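Side-chain contacts in NAD-dependent epimerase/dehydratase (Methanobrevibacter ruminantium, PDB 6DNT), which acts as a UDP-N-acetylglucosamine 4-epimerase, probably inverting the sugar at C4 with its bound NAD, and also accommodates the bacterial cell-wall intermediate UDP-N-acetylmuramic acid: residues R124-Q127 with N128-A132; L134-F137 with I138-N142; D326-E329 with E330-E334; A256-L259 with S260-D264. One frame throughout, in Å; residues are numbered along the deposited sequence.

Contact 1: residues R124-Q127 with N128-A132; sequences RYNQ and NNIDA. With NAD (nicotinamide-adenine-dinucleotide), chain B.
Asn126 and Gln127 meet Ile130, Asp131 and Ala132 across one helical turn that widens locally into a pi-type turn. Asn126 O takes Ile130 N, at 2.9 Å, and Asp131 N, at 3.0 Å, while Ala132 N bonds to Gln127 O five residues back. Just upstream the spacing is four residues, and Arg124 O is gripped twice by Asn128: the backbone N reaches one face of the carbonyl plane, and ND2 comes above the other at 2.9 Å, nearly straight (168°). With CG beside its backbone N (chi1 -75°), the Asn128 amide reaches back to that carbonyl and presents OD1 to N6A of NAD at 2.8 Å. This is the adenine end of a Rossmann-type cofactor site, read by a helix flanking the sheet. Replacing Asn128 by leucine is likely to leave N6A of NAD without this acceptor and Arg124 O with one donor fewer. Asn129 lies alongside Tyr125, amide nearly perpendicular to ring, its ND2 3.8 Å from Tyr125 CD2 and bonded to Gln180, while OD1 accepts from Leu112 N. A water joins Asn126 ND2 to Asp131 OD2; Asp131 OD1 accepts from Asn126 ND2 of the second subunit, and Asn126 OD1 bonds to Tyr187 OH of that subunit.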
loop_
_atom_site.group_PDB
_atom_site.type_symbol
_atom_site.label_atom_id
_atom_site.label_comp_id
_atom_site.label_asym_id
_atom_site.label_seq_id
_atom_site.Cartn_x
_atom_site.Cartn_y
_atom_site.Cartn_z
ATOM N N ARG A 124 4.949 -7.733 12.478
ATOM C CA ARG A 124 4.785 -9.152 12.131
ATOM C C ARG A 124 3.739 -9.370 11.036
ATOM O O ARG A 124 3.938 -10.165 10.122
ATOM C CB ARG A 124 4.431 -9.995 13.360
ATOM C CG ARG A 124 4.597 -11.484 13.082
ATOM C CD ARG A 124 4.613 -12.298 14.355
ATOM N NE ARG A 124 3.252 -12.395 14.864
ATOM C CZ ARG A 124 2.365 -13.338 14.538
ATOM N NH1 ARG A 124 2.659 -14.314 13.693
ATOM N NH2 ARG A 124 1.162 -13.311 15.098
ATOM N N TYR A 125 2.644 -8.623 11.116
ATOM C CA TYR A 125 1.623 -8.658 10.073
ATOM C C TYR A 125 2.157 -8.122 8.731
ATOM O O TYR A 125 1.824 -8.662 7.677
ATOM C CB TYR A 125 0.347 -7.946 10.530
ATOM C CG TYR A 125 -0.541 -8.849 11.378
ATOM C CD1 TYR A 125 -0.091 -9.382 12.579
ATOM C CD2 TYR A 125 -1.825 -9.183 10.964
ATOM C CE1 TYR A 125 -0.903 -10.226 13.338
ATOM C CE2 TYR A 125 -2.621 -10.024 11.712
ATOM C CZ TYR A 125 -2.150 -10.542 12.893
ATOM O OH TYR A 125 -2.939 -11.385 13.651
ATOM N N ASN A 126 2.993 -7.089 8.777
ATOM C CA ASN A 126 3.630 -6.567 7.560
ATOM C C ASN A 126 4.501 -7.634 6.860
ATOM O O ASN A 126 4.474 -7.781 5.640
ATOM C CB ASN A 126 4.480 -5.347 7.905
ATOM C CG ASN A 126 5.082 -4.690 6.674
ATOM O OD1 ASN A 126 4.380 -4.099 5.886
ATOM N ND2 ASN A 126 6.384 -4.820 6.506
ATOM N N GLN A 127 5.276 -8.361 7.653
ATOM C CA GLN A 127 6.118 -9.434 7.126
ATOM C C GLN A 127 5.282 -10.503 6.417
ATOM O O GLN A 127 5.622 -10.926 5.310
ATOM C CB GLN A 127 6.981 -10.015 8.256
ATOM C CG GLN A 127 8.025 -9.006 8.722
ATOM C CD GLN A 127 8.640 -9.293 10.081
ATOM O OE1 GLN A 127 9.630 -8.660 10.476
ATOM N NE2 GLN A 127 8.063 -10.227 10.803
ATOM N N ASN A 128 4.172 -10.907 7.028
ATOM C CA ASN A 128 3.328 -11.964 6.463
ATOM C C ASN A 128 2.417 -11.511 5.331
ATOM O O ASN A 128 2.092 -12.305 4.431
ATOM C CB ASN A 128 2.498 -12.613 7.569
ATOM C CG ASN A 128 3.326 -13.528 8.433
ATOM O OD1 ASN A 128 3.461 -14.708 8.117
ATOM N ND2 ASN A 128 3.957 -12.986 9.473
ATOM N N ASN A 129 1.986 -10.259 5.382
ATOM C CA ASN A 129 0.937 -9.788 4.494
ATOM C C ASN A 129 1.429 -8.954 3.333
ATOM O O ASN A 129 0.809 -8.994 2.282
ATOM C CB ASN A 129 -0.142 -9.058 5.274
ATOM C CG ASN A 129 -0.873 -9.968 6.248
ATOM O OD1 ASN A 129 -0.769 -11.188 6.170
ATOM N ND2 ASN A 129 -1.627 -9.372 7.164
ATOM N N ILE A 130 2.467 -8.161 3.523
ATOM C CA ILE A 130 3.078 -7.447 2.401
ATOM C C ILE A 130 4.338 -8.154 1.919
ATOM O O ILE A 130 4.439 -8.471 0.719
ATOM C CB ILE A 130 3.367 -5.970 2.725
ATOM C CG1 ILE A 130 2.058 -5.232 3.022
ATOM C CG2 ILE A 130 4.087 -5.317 1.533
ATOM C CD1 ILE A 130 2.228 -3.757 3.327
ATOM N N ASP A 131 5.314 -8.366 2.814
ATOM C CA ASP A 131 6.629 -8.859 2.375
ATOM C C ASP A 131 6.496 -10.225 1.692
ATOM O O ASP A 131 7.017 -10.435 0.587
ATOM C CB ASP A 131 7.653 -8.955 3.511
ATOM C CG ASP A 131 7.970 -7.624 4.164
ATOM O OD1 ASP A 131 7.676 -6.540 3.602
ATOM O OD2 ASP A 131 8.556 -7.664 5.277
ATOM N N ALA A 132 5.761 -11.138 2.314
ATOM C CA ALA A 132 5.602 -12.478 1.740
ATOM C C ALA A 132 4.826 -12.449 0.436
ATOM O O ALA A 132 5.145 -13.197 -0.490
ATOM C CB ALA A 132 4.927 -13.417 2.717
HETATM P PA NAD B . -7.068 -18.692 7.505
HETATM O O1A NAD B . -7.998 -19.843 7.744
HETATM O O2A NAD B . -6.228 -18.209 8.635
HETATM O O5B NAD B . -6.137 -19.121 6.260
HETATM C C5B NAD B . -4.836 -18.566 6.076
HETATM C C4B NAD B . -3.916 -19.741 5.815
HETATM O O4B NAD B . -2.616 -19.232 5.510
HETATM C C3B NAD B . -3.755 -20.650 7.029
HETATM O O3B NAD B . -3.942 -21.997 6.619
HETATM C C2B NAD B . -2.357 -20.368 7.555
HETATM O O2B NAD B . -1.692 -21.476 8.187
HETATM C C1B NAD B . -1.641 -19.903 6.302
HETATM N N9A NAD B . -0.558 -18.928 6.488
HETATM C C8A NAD B . -0.610 -17.753 7.163
HETATM N N7A NAD B . 0.565 -17.084 7.056
HETATM C C5A NAD B . 1.373 -17.833 6.257
HETATM C C6A NAD B . 2.741 -17.715 5.731
HETATM N N6A NAD B . 3.488 -16.642 6.036
HETATM N N1A NAD B . 3.207 -18.729 4.936
HETATM C C2A NAD B . 2.456 -19.802 4.634
HETATM N N3A NAD B . 1.190 -19.977 5.080
HETATM C C4A NAD B . 0.626 -19.028 5.882
HETATM O O3 NAD B . -7.889 -17.441 6.910
HETATM P PN NAD B . -9.063 -17.418 5.847
HETATM O O1N NAD B . -9.143 -18.693 5.062
HETATM O O2N NAD B . -10.301 -16.881 6.512
HETATM O O5D NAD B . -8.517 -16.243 4.906
HETATM C C5D NAD B . -7.953 -16.558 3.628
HETATM C C4D NAD B . -7.678 -15.245 2.899
HETATM O O4D NAD B . -8.912 -14.549 2.703
HETATM C C3D NAD B . -6.757 -14.310 3.675
HETATM O O3D NAD B . -5.886 -13.602 2.776
HETATM C C2D NAD B . -7.721 -13.355 4.335
HETATM O O2D NAD B . -7.103 -12.117 4.662
HETATM C C1D NAD B . -8.795 -13.239 3.277
HETATM N N1N NAD B . -10.108 -12.802 3.764
HETATM C C2N NAD B . -10.847 -13.578 4.575
HETATM C C3N NAD B . -12.099 -13.158 5.013
HETATM C C7N NAD B . -12.974 -13.975 5.936
HETATM O O7N NAD B . -14.064 -13.517 6.260
HETATM N N7N NAD B . -12.574 -15.146 6.423
HETATM C C4N NAD B . -12.565 -11.917 4.570
HETATM C C5N NAD B . -11.784 -11.127 3.743
HETATM C C6N NAD B . -10.541 -11.589 3.359
HETATM O O HOH W 1 8.623 -6.195 7.654
#

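Contact 2: residues L134-F137 with I138-N142; sequences LKLF and IACKN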
loop_
_atom_site.group_PDB
_atom_site.type_symbol
_atom_site.label_atom_id
_atom_site.label_comp_id
_atom_site.label_asym_id
_atom_site.label_seq_id
_atom_site.Cartn_x
_atom_site.Cartn_y
_atom_site.Cartn_z
ATOM N N LEU A 134 4.759 -9.953 -1.674
ATOM C CA LEU A 134 5.650 -9.405 -2.698
ATOM C C LEU A 134 6.616 -10.460 -3.199
ATOM O O LEU A 134 6.850 -10.571 -4.421
ATOM C CB LEU A 134 6.415 -8.195 -2.166
ATOM C CG LEU A 134 7.350 -7.535 -3.172
ATOM C CD1 LEU A 134 6.576 -6.980 -4.350
ATOM C CD2 LEU A 134 8.137 -6.437 -2.490
ATOM N N LYS A 135 7.176 -11.238 -2.282
ATOM C CA LYS A 135 8.078 -12.329 -2.697
ATOM C C LYS A 135 7.367 -13.289 -3.637
ATOM O O LYS A 135 7.949 -13.747 -4.631
ATOM C CB LYS A 135 8.652 -13.088 -1.496
ATOM C CG LYS A 135 9.723 -12.336 -0.735
ATOM C CD LYS A 135 10.338 -13.232 0.333
ATOM C CE LYS A 135 11.559 -12.617 1.001
ATOM N NZ LYS A 135 12.184 -13.574 1.970
ATOM N N LEU A 136 6.102 -13.577 -3.348
ATOM C CA LEU A 136 5.314 -14.435 -4.205
ATOM C C LEU A 136 5.084 -13.806 -5.580
ATOM O O LEU A 136 5.246 -14.463 -6.619
ATOM C CB LEU A 136 3.979 -14.802 -3.535
ATOM C CG LEU A 136 3.016 -15.700 -4.314
ATOM C CD1 LEU A 136 3.558 -17.114 -4.432
ATOM C CD2 LEU A 136 1.641 -15.667 -3.642
ATOM N N PHE A 137 4.721 -12.524 -5.591
ATOM C CA PHE A 137 4.425 -11.838 -6.841
ATOM C C PHE A 137 5.676 -11.732 -7.728
ATOM O O PHE A 137 5.565 -11.805 -8.962
ATOM C CB PHE A 137 3.833 -10.446 -6.607
ATOM C CG PHE A 137 2.552 -10.420 -5.790
ATOM C CD1 PHE A 137 1.732 -11.537 -5.637
ATOM C CD2 PHE A 137 2.169 -9.227 -5.172
ATOM C CE1 PHE A 137 0.576 -11.451 -4.869
ATOM C CE2 PHE A 137 1.007 -9.141 -4.430
ATOM C CZ PHE A 137 0.212 -10.254 -4.283
ATOM N N ILE A 138 6.848 -11.574 -7.108
ATOM C CA ILE A 138 8.119 -11.560 -7.859
ATOM C C ILE A 138 8.342 -12.919 -8.527
ATOM O O ILE A 138 8.637 -13.004 -9.721
ATOM C CB ILE A 138 9.305 -11.180 -6.946
ATOM C CG1 ILE A 138 9.198 -9.702 -6.531
ATOM C CG2 ILE A 138 10.634 -11.441 -7.653
ATOM C CD1 ILE A 138 10.064 -9.331 -5.335
ATOM N N ALA A 139 8.162 -13.987 -7.760
ATOM C CA ALA A 139 8.250 -15.330 -8.328
ATOM C C ALA A 139 7.184 -15.585 -9.397
ATOM O O ALA A 139 7.448 -16.322 -10.341
ATOM C CB ALA A 139 8.172 -16.375 -7.231
ATOM N N CYS A 140 5.985 -15.000 -9.262
ATOM C CA CYS A 140 4.947 -15.135 -10.287
ATOM C C CYS A 140 5.404 -14.527 -11.609
ATOM O O CYS A 140 5.315 -15.180 -12.660
ATOM C CB CYS A 140 3.634 -14.472 -9.878
ATOM S SG CYS A 140 2.724 -15.330 -8.567
ATOM N N LYS A 141 5.888 -13.286 -11.562
ATOM C CA LYS A 141 6.264 -12.615 -12.806
ATOM C C LYS A 141 7.523 -13.239 -13.410
ATOM O O LYS A 141 7.612 -13.356 -14.639
ATOM C CB LYS A 141 6.332 -11.079 -12.664
ATOM C CG LYS A 141 7.418 -10.506 -11.774
ATOM C CD LYS A 141 8.724 -10.275 -12.510
ATOM C CE LYS A 141 9.739 -9.573 -11.616
ATOM N NZ LYS A 141 11.073 -9.454 -12.267
ATOM N N ASN A 142 8.447 -13.695 -12.577
ATOM C CA ASN A 142 9.660 -14.357 -13.091
ATOM C C ASN A 142 9.351 -15.687 -13.753
ATOM O O ASN A 142 10.070 -16.097 -14.660
ATOM C CB ASN A 142 10.703 -14.569 -12.006
ATOM C CG ASN A 142 11.381 -13.282 -11.576
ATOM O OD1 ASN A 142 11.452 -12.306 -12.325
ATOM N ND2 ASN A 142 11.906 -13.290 -10.377
#
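Ile138 turns back over Leu134 one helical turn earlier, its CD1 coming to 3.9 Å from the branch carbon, Leu134 CG. The isoleucine reaches it by placing CG1 beside its own backbone N and running on extended (chi1 -69°, chi2 163°), which lays CG1 against Leu134 O while Ile138 N bonds to that same oxygen at 2.9 Å. Beyond the pair lie Phe191 on helix 176-195, which both residues touch, and Pro122 of the second subunit, against which Ile138 packs. Phe137 contributes chiefly its backbone and CB, and its side chain touches Leu188 of helix 176-195; its carbonyl O receives Lys141 N at 3.0 Å. Cys140 closes the inner side: its N bonds to Leu136 O at 2.8 Å, and SG rests 4.3 Å from Leu136 CG, both side chains facing Val106 on the sheet. Lys141 CG takes the crowded position between N and carbonyl carbon, 3.6 Å from Phe137 O, and the chain bends so that NZ reaches Asn142 OD1 at 2.9 Å. A leucine in its place is likely to leave Asn142 OD1 without this donor and the ring of Tyr195 without its cation-pi partner. Apolar toward the sheet and charged at its outer end, this is an amphipathic helix flanking a Rossmann-type sheet, which with helix 176-195 faces the second subunit, consistent with the two-helix dimer interface of this family.

Contact 3: residues D326-E329 with E330-E334; sequences DKFE and EQLRE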
loop_
_atom_site.group_PDB
_atom_site.type_symbol
_atom_site.label_atom_id
_atom_site.label_comp_id
_atom_site.label_asym_id
_atom_site.label_seq_id
_atom_site.Cartn_x
_atom_site.Cartn_y
_atom_site.Cartn_z
ATOM N N ASP A 326 -30.798 -16.834 -2.929
ATOM C CA ASP A 326 -31.798 -17.289 -1.942
ATOM C C ASP A 326 -31.448 -18.663 -1.348
ATOM O O ASP A 326 -32.286 -19.573 -1.292
ATOM C CB ASP A 326 -33.198 -17.294 -2.591
ATOM C CG ASP A 326 -34.338 -17.223 -1.567
ATOM O OD1 ASP A 326 -34.158 -16.665 -0.455
ATOM O OD2 ASP A 326 -35.440 -17.718 -1.893
ATOM N N LYS A 327 -30.206 -18.804 -0.882
ATOM C CA LYS A 327 -29.722 -20.063 -0.314
ATOM C C LYS A 327 -29.117 -19.911 1.085
ATOM O O LYS A 327 -28.435 -20.808 1.559
ATOM C CB LYS A 327 -28.696 -20.696 -1.264
ATOM C CG LYS A 327 -29.282 -21.218 -2.563
ATOM C CD LYS A 327 -30.004 -22.539 -2.363
ATOM C CE LYS A 327 -30.433 -23.158 -3.684
ATOM N NZ LYS A 327 -30.529 -24.639 -3.576
ATOM N N PHE A 328 -29.402 -18.812 1.772
ATOM C CA PHE A 328 -28.760 -18.552 3.074
ATOM C C PHE A 328 -29.059 -19.619 4.117
ATOM O O PHE A 328 -28.156 -20.105 4.787
ATOM C CB PHE A 328 -29.145 -17.168 3.594
ATOM C CG PHE A 328 -28.370 -16.733 4.808
ATOM C CD1 PHE A 328 -26.980 -16.695 4.782
ATOM C CD2 PHE A 328 -29.022 -16.340 5.974
ATOM C CE1 PHE A 328 -26.257 -16.290 5.889
ATOM C CE2 PHE A 328 -28.299 -15.919 7.082
ATOM C CZ PHE A 328 -26.910 -15.894 7.038
ATOM N N GLU A 329 -30.326 -20.005 4.244
ATOM C CA GLU A 329 -30.689 -21.030 5.214
ATOM C C GLU A 329 -30.004 -22.364 4.901
ATOM O O GLU A 329 -29.487 -23.015 5.807
ATOM C CB GLU A 329 -32.215 -21.192 5.297
ATOM C CG GLU A 329 -32.685 -22.084 6.439
ATOM C CD GLU A 329 -34.169 -22.410 6.355
ATOM O OE1 GLU A 329 -34.967 -21.487 6.080
ATOM O OE2 GLU A 329 -34.534 -23.591 6.559
ATOM N N GLU A 330 -29.986 -22.756 3.629
ATOM C CA GLU A 330 -29.319 -23.994 3.213
ATOM C C GLU A 330 -27.830 -23.960 3.561
ATOM O O GLU A 330 -27.284 -24.932 4.084
ATOM C CB GLU A 330 -29.517 -24.247 1.713
ATOM C CG GLU A 330 -29.055 -25.626 1.261
ATOM C CD GLU A 330 -29.577 -26.059 -0.106
ATOM O OE1 GLU A 330 -30.346 -25.316 -0.751
ATOM O OE2 GLU A 330 -29.212 -27.173 -0.538
ATOM N N GLN A 331 -27.193 -22.820 3.299
ATOM C CA GLN A 331 -25.772 -22.638 3.622
ATOM C C GLN A 331 -25.506 -22.663 5.123
ATOM O O GLN A 331 -24.537 -23.278 5.588
ATOM C CB GLN A 331 -25.253 -21.335 3.021
ATOM C CG GLN A 331 -25.248 -21.357 1.496
ATOM C CD GLN A 331 -25.191 -19.987 0.871
ATOM O OE1 GLN A 331 -25.201 -18.974 1.565
ATOM N NE2 GLN A 331 -25.134 -19.947 -0.453
ATOM N N LEU A 332 -26.388 -22.019 5.880
ATOM C CA LEU A 332 -26.304 -22.088 7.337
ATOM C C LEU A 332 -26.509 -23.514 7.854
ATOM O O LEU A 332 -25.816 -23.942 8.760
ATOM C CB LEU A 332 -27.307 -21.135 8.007
ATOM C CG LEU A 332 -26.984 -19.651 7.997
ATOM C CD1 LEU A 332 -28.150 -18.912 8.633
ATOM C CD2 LEU A 332 -25.686 -19.366 8.743
ATOM N N ARG A 333 -27.437 -24.262 7.258
ATOM C CA ARG A 333 -27.637 -25.661 7.665
ATOM C C ARG A 333 -26.377 -26.504 7.446
ATOM O O ARG A 333 -25.970 -27.261 8.310
ATOM C CB ARG A 333 -28.866 -26.270 6.969
ATOM C CG ARG A 333 -30.170 -25.732 7.538
ATOM C CD ARG A 333 -31.415 -26.353 6.917
ATOM N NE ARG A 333 -32.618 -25.676 7.412
ATOM C CZ ARG A 333 -33.150 -25.835 8.632
ATOM N NH1 ARG A 333 -32.617 -26.667 9.527
ATOM N NH2 ARG A 333 -34.235 -25.141 8.965
ATOM N N GLU A 334 -25.730 -26.313 6.303
ATOM C CA GLU A 334 -24.466 -26.989 6.005
ATOM C C GLU A 334 -23.359 -26.602 6.991
ATOM O O GLU A 334 -22.572 -27.433 7.413
ATOM C CB GLU A 334 -24.053 -26.664 4.559
ATOM C CG GLU A 334 -23.039 -27.604 3.948
ATOM C CD GLU A 334 -23.048 -27.551 2.422
ATOM O OE1 GLU A 334 -23.767 -28.376 1.808
ATOM O OE2 GLU A 334 -22.371 -26.677 1.831
#
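Arg333 runs alongside Glu329. CB starts 3.5 Å from Glu329 O, the carbonyl that accepts the arginine backbone N, and CG sits closer to the same oxygen at 3.3 Å. CG lies beside the backbone N (chi1 -73°) and the chain runs extended to NE; CD is still nearest Glu329 O, at 4.0 Å, before NE turns to the carboxylate. NE bonds to Glu329 OE2 at 3.0 Å, through the anti lone pair, and NH2 bonds to that same oxygen at 2.9 Å from above the carboxylate plane. OE2 lies in the guanidinium plane at its edge, so two N-H groups hold one oxygen in a side-on salt bridge, the flat groups turned 65° apart. Next along the turn, Leu332 CD1 stands over one face of the Phe328 ring in a CH-pi contact, 3.8 Å from its centroid and displaced toward CE2. A second salt bridge spans three residues, where Lys327 NZ meets Glu330 OE1 at 2.9 Å. With Lys327 at the N-cap, this is the opening turn of an amphipathic helix: ion pairs at i to i+3 and i to i+4, with Phe328 and Leu332 packed on helix 279-289, whose Val289 the Glu329-Arg333 pair touches.

Contact 4: residues A256-L259 with S260-D264; sequences ANIL and SAESD
Ser260 bonds twice to Ala256 O, one turn back. Its hydroxyl OG donates at 2.7 Å and its backbone N at 3.0 Å, and the two arrive from opposite faces of the carbonyl plane. OG reaches this oxygen because it lies beside its own backbone N (chi1 -65°), a common way for a buried helical serine to satisfy its hydroxyl within the helix. Ala261 N follows with an ordinary bond to Asn257 O. Toward the end of the helix the bonding slackens: Glu262 N reaches Ile258 O at 3.3 Å, and Leu259 O receives only weak, strongly bent bonds, from Glu262 N and from Ser263 N, as the chain leaves helical geometry at Ser263. Lys147 NZ donates to both Ser260 O and Ser263 O, and this positive charge at the carboxyl end of the helix probably suits the negative end of the helix dipole. Packing across the turn is light. Glu262 lays CG 3.4 Å from Ile258 O; its side chain crosses that of Leu259, with Glu262 OE1 3.8 Å from Leu259 CD2, while OE2 is taken by Met34 N. Asn257 bonds through ND2 to Tyr204. In the fold, Asn257, Ser260 and Ala261 rest on Ile149 of strand 147-153, Asn257 and Ser260 also touch strand 199-208, and Ile258 packs against helix 47-56.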
loop_
_atom_site.group_PDB
_atom_site.type_symbol
_atom_site.label_atom_id
_atom_site.label_comp_id
_atom_site.label_asym_id
_atom_site.label_seq_id
_atom_site.Cartn_x
_atom_site.Cartn_y
_atom_site.Cartn_z
ATOM N N ALA A 256 -15.768 -18.019 -7.105
ATOM C CA ALA A 256 -15.268 -16.729 -7.596
ATOM C C ALA A 256 -13.769 -16.773 -7.877
ATOM O O ALA A 256 -13.309 -16.186 -8.846
ATOM C CB ALA A 256 -15.597 -15.612 -6.606
ATOM N N ASN A 257 -13.018 -17.468 -7.026
ATOM C CA ASN A 257 -11.585 -17.621 -7.240
ATOM C C ASN A 257 -11.308 -18.335 -8.559
ATOM O O ASN A 257 -10.499 -17.877 -9.375
ATOM C CB ASN A 257 -10.933 -18.391 -6.084
ATOM C CG ASN A 257 -10.401 -17.475 -5.009
ATOM O OD1 ASN A 257 -9.215 -17.190 -4.979
ATOM N ND2 ASN A 257 -11.279 -16.996 -4.136
ATOM N N ILE A 258 -12.014 -19.439 -8.770
ATOM C CA ILE A 258 -11.773 -20.298 -9.932
ATOM C C ILE A 258 -12.204 -19.601 -11.218
ATOM O O ILE A 258 -11.460 -19.621 -12.208
ATOM C CB ILE A 258 -12.450 -21.667 -9.752
ATOM C CG1 ILE A 258 -11.771 -22.397 -8.582
ATOM C CG2 ILE A 258 -12.339 -22.502 -11.023
ATOM C CD1 ILE A 258 -12.524 -23.597 -8.054
ATOM N N LEU A 259 -13.364 -18.960 -11.196
ATOM C CA LEU A 259 -13.823 -18.154 -12.328
ATOM C C LEU A 259 -12.880 -16.984 -12.649
ATOM O O LEU A 259 -12.672 -16.665 -13.824
ATOM C CB LEU A 259 -15.249 -17.650 -12.092
ATOM C CG LEU A 259 -16.330 -18.733 -12.156
ATOM C CD1 LEU A 259 -17.652 -18.220 -11.621
ATOM C CD2 LEU A 259 -16.503 -19.238 -13.582
ATOM N N SER A 260 -12.288 -16.366 -11.623
ATOM C CA SER A 260 -11.337 -15.271 -11.828
ATOM C C SER A 260 -10.067 -15.742 -12.545
ATOM O O SER A 260 -9.496 -15.013 -13.382
ATOM C CB SER A 260 -10.943 -14.626 -10.497
ATOM O OG SER A 260 -12.059 -14.011 -9.897
ATOM N N ALA A 261 -9.625 -16.940 -12.197
ATOM C CA ALA A 261 -8.444 -17.534 -12.817
ATOM C C ALA A 261 -8.674 -17.750 -14.304
ATOM O O ALA A 261 -7.769 -17.534 -15.109
ATOM C CB ALA A 261 -8.089 -18.856 -12.146
ATOM N N GLU A 262 -9.888 -18.164 -14.655
ATOM C CA GLU A 262 -10.267 -18.474 -16.042
ATOM C C GLU A 262 -10.628 -17.241 -16.875
ATOM O O GLU A 262 -10.666 -17.328 -18.100
ATOM C CB GLU A 262 -11.455 -19.441 -16.056
ATOM C CG GLU A 262 -11.166 -20.781 -15.395
ATOM C CD GLU A 262 -12.401 -21.657 -15.244
ATOM O OE1 GLU A 262 -13.525 -21.129 -15.052
ATOM O OE2 GLU A 262 -12.242 -22.892 -15.312
ATOM N N SER A 263 -10.896 -16.114 -16.217
ATOM C CA SER A 263 -11.317 -14.873 -16.873
ATOM C C SER A 263 -10.162 -14.135 -17.543
ATOM O O SER A 263 -9.007 -14.271 -17.121
ATOM C CB SER A 263 -11.954 -13.936 -15.830
ATOM O OG SER A 263 -12.315 -12.667 -16.380
ATOM N N ASP A 264 -10.479 -13.350 -18.577
ATOM C CA ASP A 264 -9.506 -12.435 -19.195
ATOM C C ASP A 264 -9.407 -11.093 -18.466
ATOM O O ASP A 264 -8.569 -10.262 -18.812
ATOM C CB ASP A 264 -9.848 -12.176 -20.673
ATOM C CG ASP A 264 -9.536 -13.367 -21.576
ATOM O OD1 ASP A 264 -8.700 -14.229 -21.216
ATOM O OD2 ASP A 264 -10.130 -13.425 -22.674
#

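Overall arrangement
Contacts 1 and 2 follow each other on helix 122-142, their centres 14 Å apart, and both are buried and reach the second subunit. They differ in chemistry: contact 1 is rich in amides and meets the cofactor and the partner chain through polar groups, whereas contact 2 is mainly apolar. Contact 4, partly buried on helix 250-262, packs on the sheet and relies on a hydroxyl bonded to its own helix. Contact 3, at the surface on helix 328-341, lies on the opposite side of the chain's centre from contacts 1 and 2, and it alone is tied by salt bridges across its turn. Neither contact 3 nor contact 4 touches the second subunit.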